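Side-chain contact in protein FucU (Bifidobacterium longum subsp. infantis, PDB 3MVK), which probably interconverts sugar anomers and ring forms, acting as an L-fucose mutarotase and D-ribose pyranase: residues 36-41 and 118-123. Residues are numbered along the deposited sequence; the frame is centred on the assembly and turned at random.
Sequences ESIGKN and QAKNAY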
ATOM      1  N   GLU G  36       8.128  11.823 -16.213  1.00 14.66           N
ATOM      2  CA  GLU G  36       7.276  11.332 -15.126  1.00 14.92           C
ATOM      3  C   GLU G  36       5.823  11.212 -15.566  1.00 16.24           C
ATOM      4  O   GLU G  36       5.137  10.253 -15.201  1.00 15.78           O
ATOM      5  CB  GLU G  36       7.405  12.188 -13.866  1.00 15.64           C
ATOM      6  CG  GLU G  36       8.775  12.145 -13.196  1.00 15.21           C
ATOM      7  CD  GLU G  36       9.097  10.816 -12.506  1.00 17.95           C
ATOM      8  OE1 GLU G  36       8.190   9.959 -12.355  1.00 20.15           O
ATOM      9  OE2 GLU G  36      10.283  10.609 -12.137  1.00 18.27           O
ATOM     10  N   SER G  37       5.339  12.178 -16.344  1.00 15.87           N
ATOM     11  CA  SER G  37       3.952  12.099 -16.803  1.00 15.56           C
ATOM     12  C   SER G  37       3.761  11.043 -17.905  1.00 15.77           C
ATOM     13  O   SER G  37       2.834  10.203 -17.850  1.00 14.52           O
ATOM     14  CB  SER G  37       3.455  13.487 -17.239  1.00 16.09           C
ATOM     15  OG  SER G  37       4.190  13.998 -18.341  1.00 16.08           O
ATOM     16  N   ILE G  38       4.638  11.069 -18.904  1.00 14.87           N
ATOM     17  CA  ILE G  38       4.609  10.065 -19.955  1.00 15.43           C
ATOM     18  C   ILE G  38       4.774   8.676 -19.349  1.00 15.80           C
ATOM     19  O   ILE G  38       4.127   7.735 -19.784  1.00 15.61           O
ATOM     20  CB  ILE G  38       5.720  10.323 -21.008  1.00 15.34           C
ATOM     21  CG1 ILE G  38       5.412  11.587 -21.818  1.00 17.50           C
ATOM     22  CG2 ILE G  38       5.879   9.095 -21.971  1.00 16.09           C
ATOM     23  CD1 ILE G  38       4.128  11.506 -22.682  1.00 18.86           C
ATOM     24  N   GLY G  39       5.619   8.579 -18.328  1.00 15.94           N
ATOM     25  CA  GLY G  39       5.947   7.282 -17.734  1.00 17.23           C
ATOM     26  C   GLY G  39       5.037   6.905 -16.583  1.00 17.37           C
ATOM     27  O   GLY G  39       5.395   6.048 -15.789  1.00 17.53           O
ATOM     28  N   LYS G  40       3.863   7.533 -16.503  1.00 18.47           N
ATOM     29  CA  LYS G  40       2.965   7.351 -15.337  1.00 19.77           C
ATOM     30  C   LYS G  40       2.623   5.880 -15.085  1.00 20.66           C
ATOM     31  O   LYS G  40       2.561   5.454 -13.932  1.00 21.59           O
ATOM     32  CB  LYS G  40       1.694   8.205 -15.466  1.00 20.40           C
ATOM     33  N   ASN G  41       2.447   5.110 -16.152  1.00 21.64           N
ATOM     34  CA  ASN G  41       2.111   3.679 -16.042  1.00 23.36           C
ATOM     35  C   ASN G  41       3.291   2.774 -16.336  1.00 23.07           C
ATOM     36  O   ASN G  41       3.121   1.575 -16.629  1.00 25.84           O
ATOM     37  CB  ASN G  41       0.969   3.340 -16.988  1.00 23.90           C
ATOM     38  CG  ASN G  41      -0.286   4.075 -16.645  1.00 27.31           C
ATOM     39  OD1 ASN G  41      -0.695   4.122 -15.483  1.00 30.70           O
ATOM     40  ND2 ASN G  41      -0.906   4.676 -17.651  1.00 28.98           N
ATOM     41  N   GLN G 118       3.514   6.834 -28.390  1.00 17.35           N
ATOM     42  CA  GLN G 118       4.265   5.575 -28.375  1.00 17.54           C
ATOM     43  C   GLN G 118       5.033   5.397 -27.060  1.00 17.54           C
ATOM     44  O   GLN G 118       5.110   4.280 -26.537  1.00 17.47           O
ATOM     45  CB  GLN G 118       5.226   5.487 -29.567  1.00 18.48           C
ATOM     46  CG  GLN G 118       5.935   4.119 -29.723  1.00 19.79           C
ATOM     47  CD  GLN G 118       4.964   2.933 -29.774  1.00 25.10           C
ATOM     48  OE1 GLN G 118       3.864   3.040 -30.326  1.00 29.18           O
ATOM     49  NE2 GLN G 118       5.377   1.790 -29.218  1.00 24.10           N
ATOM     50  N   ALA G 119       5.599   6.492 -26.542  1.00 16.53           N
ATOM     51  CA  ALA G 119       6.383   6.445 -25.296  1.00 15.91           C
ATOM     52  C   ALA G 119       5.542   6.071 -24.094  1.00 16.09           C
ATOM     53  O   ALA G 119       6.047   5.499 -23.137  1.00 16.15           O
ATOM     54  CB  ALA G 119       7.108   7.781 -25.060  1.00 15.09           C
ATOM     55  N   LYS G 120       4.247   6.395 -24.141  1.00 16.78           N
ATOM     56  CA  LYS G 120       3.346   6.024 -23.061  1.00 18.16           C
ATOM     57  C   LYS G 120       3.169   4.502 -22.951  1.00 18.42           C
ATOM     58  O   LYS G 120       2.657   3.994 -21.942  1.00 19.62           O
ATOM     59  CB  LYS G 120       1.991   6.673 -23.274  1.00 17.77           C
ATOM     60  CG  LYS G 120       1.936   8.135 -22.899  1.00 18.56           C
ATOM     61  CD  LYS G 120       0.561   8.717 -23.260  1.00 21.85           C
ATOM     62  CE  LYS G 120       0.602  10.232 -23.249  1.00 24.71           C
ATOM     63  NZ  LYS G 120      -0.735  10.755 -23.663  1.00 27.48           N
ATOM     64  N   ASN G 121       3.566   3.798 -23.997  1.00 18.16           N
ATOM     65  CA  ASN G 121       3.469   2.342 -24.026  1.00 19.05           C
ATOM     66  C   ASN G 121       4.761   1.641 -23.596  1.00 18.02           C
ATOM     67  O   ASN G 121       4.833   0.393 -23.543  1.00 18.06           O
ATOM     68  CB  ASN G 121       3.022   1.868 -25.409  1.00 20.04           C
ATOM     69  CG  ASN G 121       1.589   2.279 -25.739  1.00 23.97           C
ATOM     70  OD1 ASN G 121       0.745   2.442 -24.851  1.00 27.57           O
ATOM     71  ND2 ASN G 121       1.307   2.430 -27.031  1.00 29.52           N
ATOM     72  N   ALA G 122       5.782   2.424 -23.262  1.00 16.14           N
ATOM     73  CA  ALA G 122       7.076   1.853 -22.921  1.00 15.38           C
ATOM     74  C   ALA G 122       7.027   1.137 -21.571  1.00 14.76           C
ATOM     75  O   ALA G 122       6.261   1.519 -20.686  1.00 15.62           O
ATOM     76  CB  ALA G 122       8.150   2.929 -22.892  1.00 16.31           C
ATOM     77  N   TYR G 123       7.845   0.106 -21.432  1.00 14.65           N
ATOM     78  CA  TYR G 123       7.970  -0.605 -20.155  1.00 14.03           C
ATOM     79  C   TYR G 123       8.710   0.264 -19.134  1.00 13.76           C
ATOM     80  O   TYR G 123       8.400   0.239 -17.944  1.00 13.71           O
ATOM     81  CB  TYR G 123       8.699  -1.928 -20.369  1.00 15.05           C
ATOM     82  CG  TYR G 123       8.761  -2.777 -19.119  1.00 13.75           C
ATOM     83  CD1 TYR G 123       7.608  -3.371 -18.602  1.00 15.29           C
ATOM     84  CD2 TYR G 123       9.968  -2.963 -18.447  1.00 15.10           C
ATOM     85  CE1 TYR G 123       7.670  -4.153 -17.443  1.00 16.20           C
ATOM     86  CE2 TYR G 123      10.051  -3.753 -17.284  1.00 16.96           C
ATOM     87  CZ  TYR G 123       8.890  -4.333 -16.796  1.00 17.52           C
ATOM     88  OH  TYR G 123       8.915  -5.097 -15.653  1.00 16.00           O
TER
HETATM   89  O   HOH W   1       3.130   5.324 -18.994  1.00 22.40           O
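One water is gripped between the segments: its O accepts a hydrogen bond from the backbone amide of N41, 2.9 Å from N41 N, and sits within hydrogen-bonding distance of I38 O, at 2.7 Å. Across the contact the same water O lies a long 3.3 Å from K120 O, so it can link the two segments where they form no direct hydrogen bond, though which carbonyl receives a proton is not settled. Beside this polar bridge, I38 packs with both branches. Its CG2, anti to the backbone N, comes up against the methyl of A119 at 3.6 Å from A119 CB. The other branch runs to CD1, which lies against the K120 side chain, 3.8 Å from K120 CE and a little farther from K120 CG. The lysine is extended beyond CG and crosses the isoleucine at about a right angle, offering its methylenes while NZ forms a salt bridge with E117. F33 packs against both I38 and A119. A valine in place of I38 would probably take away the methyl that K120 CE and CG pack on, opening a gap beside the lysine chain. G39 leaves helical geometry just after helix 35-38, and a type I beta turn spans A119 to A122; the contact thus joins two helix-to-strand connections, leading into the adjacent parallel strands 43-47 and 124-128 of the RbsD/FucU alpha/beta fold.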